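Side-chain contacts in anti-sigma-E factor ChrR (Rhodobacter sphaeroides, PDB 2Z2S), which inhibits the extracytoplasmic function sigma factor sigma-E, thereby controlling transcription of its target genes, and takes part in the response to singlet oxygen: residues 18-22 with 23-27; 68-71 with 72-75. One frame throughout, in Å; residues are numbered along the deposited sequence.

In the fold
Both contacts lie in the region, residues 2-85, that suffices to bind and inhibit sigma-E, and they come in series along the chain. Contact 1 is where the loop after helix 9-17 enters helix 22-32, while contact 2 is where helix 65-71 runs out into a loop whose continuation, residues 76-86, is not modelled. Helix 36-54 comes between them in sequence. Their centres are about 31 Å apart and their nearest atoms about 23 Å. Contact 1 is buried and packs against the cupin-like domain; contact 2 lies near the surface, about 35 Å from the chain centre. Both meet the other protein chain of the assembly, consistent with an anti-sigma domain that engages its partner at separate points.

Contact 1: 18-22 with 23-27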
ATOM      1  N   GLY B  18       4.507  -1.917  -6.302  1.00 31.06           N
ATOM      2  CA  GLY B  18       3.259  -2.154  -6.999  1.00 31.44           C
ATOM      3  C   GLY B  18       3.359  -3.280  -8.005  1.00 31.76           C
ATOM      4  O   GLY B  18       2.468  -3.438  -8.846  1.00 32.56           O
ATOM      5  N   THR B  19       4.426  -4.069  -7.919  1.00 30.29           N
ATOM      6  CA  THR B  19       4.629  -5.169  -8.851  1.00 31.24           C
ATOM      7  C   THR B  19       3.972  -6.477  -8.397  1.00 31.06           C
ATOM      8  O   THR B  19       4.078  -7.502  -9.063  1.00 30.23           O
ATOM      9  CB  THR B  19       6.120  -5.427  -9.044  1.00 31.56           C
ATOM     10  OG1 THR B  19       6.665  -5.982  -7.842  1.00 31.89           O
ATOM     11  CG2 THR B  19       6.836  -4.128  -9.369  1.00 31.48           C
ATOM     12  N   LEU B  20       3.285  -6.422  -7.267  1.00 31.33           N
ATOM     13  CA  LEU B  20       2.641  -7.592  -6.687  1.00 31.19           C
ATOM     14  C   LEU B  20       1.363  -7.958  -7.405  1.00 31.51           C
ATOM     15  O   LEU B  20       0.695  -7.085  -7.964  1.00 31.71           O
ATOM     16  CB  LEU B  20       2.345  -7.310  -5.214  1.00 30.21           C
ATOM     17  CG  LEU B  20       2.878  -8.304  -4.189  1.00 30.09           C
ATOM     18  CD1 LEU B  20       4.335  -8.643  -4.479  1.00 30.59           C
ATOM     19  CD2 LEU B  20       2.727  -7.708  -2.812  1.00 30.14           C
ATOM     20  N   SER B  21       1.024  -9.246  -7.397  1.00 32.21           N
ATOM     21  CA  SER B  21      -0.211  -9.705  -8.046  1.00 33.35           C
ATOM     22  C   SER B  21      -1.363  -9.453  -7.087  1.00 32.53           C
ATOM     23  O   SER B  21      -1.224  -9.635  -5.882  1.00 33.51           O
ATOM     24  CB  SER B  21      -0.159 -11.191  -8.363  1.00 34.40           C
ATOM     25  OG  SER B  21      -0.282 -11.921  -7.161  1.00 37.42           O
ATOM     26  N   GLU B  22      -2.504  -9.051  -7.630  1.00 32.51           N
ATOM     27  CA  GLU B  22      -3.679  -8.713  -6.831  1.00 32.47           C
ATOM     28  C   GLU B  22      -3.929  -9.559  -5.591  1.00 31.78           C
ATOM     29  O   GLU B  22      -4.257  -9.040  -4.522  1.00 31.27           O
ATOM     30  CB  GLU B  22      -4.927  -8.721  -7.703  1.00 31.65           C
ATOM     31  CG  GLU B  22      -6.127  -8.182  -6.966  1.00 35.17           C
ATOM     32  CD  GLU B  22      -7.340  -8.009  -7.855  1.00 36.82           C
ATOM     33  OE1 GLU B  22      -8.413  -7.653  -7.325  1.00 39.06           O
ATOM     34  OE2 GLU B  22      -7.222  -8.225  -9.077  1.00 36.64           O
ATOM     35  N   ALA B  23      -3.786 -10.866  -5.730  1.00 32.33           N
ATOM     36  CA  ALA B  23      -4.000 -11.754  -4.597  1.00 32.42           C
ATOM     37  C   ALA B  23      -3.057 -11.373  -3.437  1.00 31.33           C
ATOM     38  O   ALA B  23      -3.502 -10.972  -2.355  1.00 29.56           O
ATOM     39  CB  ALA B  23      -3.773 -13.224  -5.034  1.00 31.01           C
ATOM     40  N   PHE B  24      -1.755 -11.498  -3.670  1.00 30.43           N
ATOM     41  CA  PHE B  24      -0.783 -11.165  -2.644  1.00 31.31           C
ATOM     42  C   PHE B  24      -0.990  -9.741  -2.116  1.00 29.19           C
ATOM     43  O   PHE B  24      -0.908  -9.512  -0.917  1.00 29.33           O
ATOM     44  CB  PHE B  24       0.646 -11.362  -3.179  1.00 34.54           C
ATOM     45  CG  PHE B  24       0.980 -12.800  -3.489  1.00 37.38           C
ATOM     46  CD1 PHE B  24       0.709 -13.797  -2.565  1.00 39.17           C
ATOM     47  CD2 PHE B  24       1.565 -13.156  -4.691  1.00 39.25           C
ATOM     48  CE1 PHE B  24       1.010 -15.118  -2.832  1.00 38.57           C
ATOM     49  CE2 PHE B  24       1.871 -14.485  -4.961  1.00 39.36           C
ATOM     50  CZ  PHE B  24       1.592 -15.461  -4.027  1.00 38.91           C
ATOM     51  N   SER B  25      -1.266  -8.791  -3.003  1.00 27.02           N
ATOM     52  CA  SER B  25      -1.520  -7.416  -2.584  1.00 25.79           C
ATOM     53  C   SER B  25      -2.686  -7.389  -1.615  1.00 25.65           C
ATOM     54  O   SER B  25      -2.743  -6.564  -0.716  1.00 27.41           O
ATOM     55  CB  SER B  25      -1.874  -6.545  -3.781  1.00 25.75           C
ATOM     56  OG  SER B  25      -0.822  -6.535  -4.726  1.00 28.77           O
ATOM     57  N   LEU B  26      -3.637  -8.287  -1.806  1.00 25.32           N
ATOM     58  CA  LEU B  26      -4.783  -8.336  -0.918  1.00 24.04           C
ATOM     59  C   LEU B  26      -4.387  -8.759   0.507  1.00 22.23           C
ATOM     60  O   LEU B  26      -4.826  -8.187   1.493  1.00 20.25           O
ATOM     61  CB  LEU B  26      -5.828  -9.296  -1.491  1.00 24.52           C
ATOM     62  CG  LEU B  26      -7.152  -9.415  -0.727  1.00 26.61           C
ATOM     63  CD1 LEU B  26      -7.651  -8.023  -0.348  1.00 25.64           C
ATOM     64  CD2 LEU B  26      -8.202 -10.161  -1.600  1.00 25.96           C
ATOM     65  N   VAL B  27      -3.545  -9.766   0.619  1.00 20.66           N
ATOM     66  CA  VAL B  27      -3.157 -10.213   1.936  1.00 21.75           C
ATOM     67  C   VAL B  27      -2.233  -9.222   2.606  1.00 20.70           C
ATOM     68  O   VAL B  27      -2.418  -8.873   3.773  1.00 18.63           O
ATOM     69  CB  VAL B  27      -2.464 -11.569   1.863  1.00 23.01           C
ATOM     70  CG1 VAL B  27      -1.934 -11.954   3.211  1.00 22.80           C
ATOM     71  CG2 VAL B  27      -3.449 -12.611   1.380  1.00 27.09           C
TER
HETATM   72  O   HOH W   1      -1.784  -5.962  -6.979  1.00 31.39           O
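Leu20 and Phe24 meet where the chain turns into helix 22-32, at the helix N-terminus, their side chains crossing at about a right angle. The touch is close to the backbone: the branch carbon of Leu20, CG, lies 3.9 Å from Phe24 CB, near the root of the aromatic side chain. Beyond that root the phenyl group extends to Leu148 and Ala192 of the cupin-like sheet, so the start of this helix is packed directly against the C-terminal domain. Phe24 CG stands beside its backbone N (chi1 -66°), and the ring comes to Ser21, whose OG approaches CD2 obliquely at 3.3 Å. Although Ser21 occupies the N-cap position, its hydroxyl makes no capping bond; it is Ser21 O that enters the helical pattern, accepting from Ser25 N at 3.0 Å in an almost straight bond (N-H...O 174°). Leu26 N repeats the pattern one residue on, to Glu22 O, but in a distinctly bent bond (N-H...O 136°). The Glu22 side chain is extended, CG anti to N, and carries the carboxylate to Gly122 N (OE2) and Tyr97 OH (OE1), with OE2 also bonded to the backbone of the other protein chain. Just upstream, Gly18, with positive phi, is the C-prime residue of the Schellman motif that ends helix 9-17. Back at the turn, one water links loop to helix, donating to Leu20 O at 2.9 Å and lying close to Ser25 OG, which itself sits 3.3 Å from Leu20 CB.

Contact 2: 68-71 with 72-75; sequences SVMA and QLDR
Leu73 folds its side chain back over the last turn of helix 65-71, with Val69 and Met70 (modelled as selenomethionine) beneath it. Its two methyls divide the work: CD2 comes 4.1 Å from Val69 CG1, the two side chains meeting at a slant, while CD1 lies 4.3 Å from Met70 CG and also faces Met70 CA. Between these two touches the branch carbon sits over the backbone, with Val69 O 3.2 Å from Leu73 CG. On the helix side the touching methyl of Val69, CG1, is the one anti to the backbone N, the other methyl being turned back beside N. The first torsion of Leu73 (chi1 -69°) sets CG beside its own backbone N, so the isobutyl group returns along the turn while the main chain goes on in an extended conformation. Behind the side chains are two weak backbone bonds, each spanning three residues: Gln72 N reaches Val69 O at 3.1 Å in a bent bond (N-H...O 126°), and Leu73 N reaches Met70 O at 3.4 Å. Gln72 is the first residue to leave helical angles. Farther out, the other protein chain of the assembly packs against the turn, a polar side chain on Val69, an acidic one on Met70 and an aromatic one on Leu73, and an aromatic side chain of that chain is hydrogen-bonded to Asp74 O. The whole is a helix C-terminus closed by successive weak i to i+3 backbone bonds, with the leucine after it folded over the last turn.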
ATOM      1  N   SER B  68      -7.186  21.011 -19.647  1.00 32.07           N
ATOM      2  CA  SER B  68      -8.034  19.867 -19.902  1.00 33.06           C
ATOM      3  C   SER B  68      -8.472  19.245 -18.587  1.00 32.18           C
ATOM      4  O   SER B  68      -9.660  19.134 -18.309  1.00 31.37           O
ATOM      5  CB  SER B  68      -7.261  18.836 -20.738  1.00 35.74           C
ATOM      6  OG  SER B  68      -7.992  17.632 -20.931  1.00 38.87           O
ATOM      7  N   VAL B  69      -7.503  18.852 -17.772  1.00 33.35           N
ATOM      8  CA  VAL B  69      -7.814  18.218 -16.498  1.00 35.25           C
ATOM      9  C   VAL B  69      -8.607  19.130 -15.566  1.00 37.89           C
ATOM     10  O   VAL B  69      -9.516  18.673 -14.889  1.00 36.95           O
ATOM     11  CB  VAL B  69      -6.523  17.745 -15.773  1.00 35.19           C
ATOM     12  CG1 VAL B  69      -6.880  16.984 -14.505  1.00 32.48           C
ATOM     13  CG2 VAL B  69      -5.689  16.871 -16.698  1.00 31.95           C
HETATM   14  N   MSE B  70      -8.262  20.413 -15.519  1.00 40.99           N
HETATM   15  CA  MSE B  70      -8.976  21.336 -14.646  1.00 44.94           C
HETATM   16  C   MSE B  70     -10.448  21.421 -15.041  1.00 44.69           C
HETATM   17  O   MSE B  70     -11.330  21.666 -14.215  1.00 42.86           O
HETATM   18  CB  MSE B  70      -8.349  22.732 -14.710  1.00 50.44           C
HETATM   19  CG  MSE B  70      -7.339  23.017 -13.608  1.00 57.25           C
HETATM   20 SE   MSE B  70      -7.095  24.912 -13.353  1.00 69.46          SE
HETATM   21  CE  MSE B  70      -8.817  25.361 -12.606  1.00 61.42           C
ATOM     22  N   ALA B  71     -10.717  21.214 -16.318  1.00 46.05           N
ATOM     23  CA  ALA B  71     -12.089  21.288 -16.790  1.00 47.72           C
ATOM     24  C   ALA B  71     -12.939  20.181 -16.197  1.00 48.55           C
ATOM     25  O   ALA B  71     -14.090  20.401 -15.855  1.00 48.75           O
ATOM     26  CB  ALA B  71     -12.122  21.218 -18.303  1.00 46.43           C
ATOM     27  N   GLN B  72     -12.364  18.991 -16.074  1.00 50.44           N
ATOM     28  CA  GLN B  72     -13.086  17.845 -15.537  1.00 51.99           C
ATOM     29  C   GLN B  72     -12.910  17.585 -14.039  1.00 52.31           C
ATOM     30  O   GLN B  72     -13.098  16.463 -13.584  1.00 51.65           O
ATOM     31  CB  GLN B  72     -12.687  16.586 -16.316  1.00 53.19           C
ATOM     32  CG  GLN B  72     -13.400  16.431 -17.631  1.00 54.68           C
ATOM     33  CD  GLN B  72     -14.887  16.321 -17.432  1.00 56.22           C
ATOM     34  OE1 GLN B  72     -15.631  17.267 -17.706  1.00 57.15           O
ATOM     35  NE2 GLN B  72     -15.335  15.166 -16.928  1.00 56.88           N
ATOM     36  N   LEU B  73     -12.554  18.606 -13.269  1.00 54.28           N
ATOM     37  CA  LEU B  73     -12.361  18.428 -11.828  1.00 55.55           C
ATOM     38  C   LEU B  73     -13.615  18.818 -11.085  1.00 57.76           C
ATOM     39  O   LEU B  73     -14.236  19.828 -11.418  1.00 58.40           O
ATOM     40  CB  LEU B  73     -11.227  19.302 -11.312  1.00 53.09           C
ATOM     41  CG  LEU B  73      -9.815  18.958 -11.735  1.00 53.39           C
ATOM     42  CD1 LEU B  73      -8.842  19.879 -11.014  1.00 52.56           C
ATOM     43  CD2 LEU B  73      -9.535  17.515 -11.387  1.00 53.73           C
ATOM     44  N   ASP B  74     -13.989  18.042 -10.074  1.00 59.25           N
ATOM     45  CA  ASP B  74     -15.184  18.386  -9.325  1.00 61.52           C
ATOM     46  C   ASP B  74     -14.867  19.340  -8.170  1.00 62.27           C
ATOM     47  O   ASP B  74     -14.006  19.052  -7.345  1.00 63.04           O
ATOM     48  CB  ASP B  74     -15.893  17.129  -8.808  1.00 63.34           C
ATOM     49  CG  ASP B  74     -17.419  17.272  -8.815  1.00 64.86           C
ATOM     50  OD1 ASP B  74     -17.914  18.424  -8.740  1.00 65.80           O
ATOM     51  OD2 ASP B  74     -18.121  16.235  -8.882  1.00 64.95           O
ATOM     52  N   ARG B  75     -15.554  20.480  -8.120  1.00 62.50           N
ATOM     53  CA  ARG B  75     -15.331  21.460  -7.060  1.00 63.39           C
ATOM     54  C   ARG B  75     -16.121  21.106  -5.799  1.00 64.44           C
ATOM     55  O   ARG B  75     -16.424  21.966  -4.969  1.00 65.24           O
ATOM     56  CB  ARG B  75     -15.712  22.860  -7.551  1.00 63.28           C
TER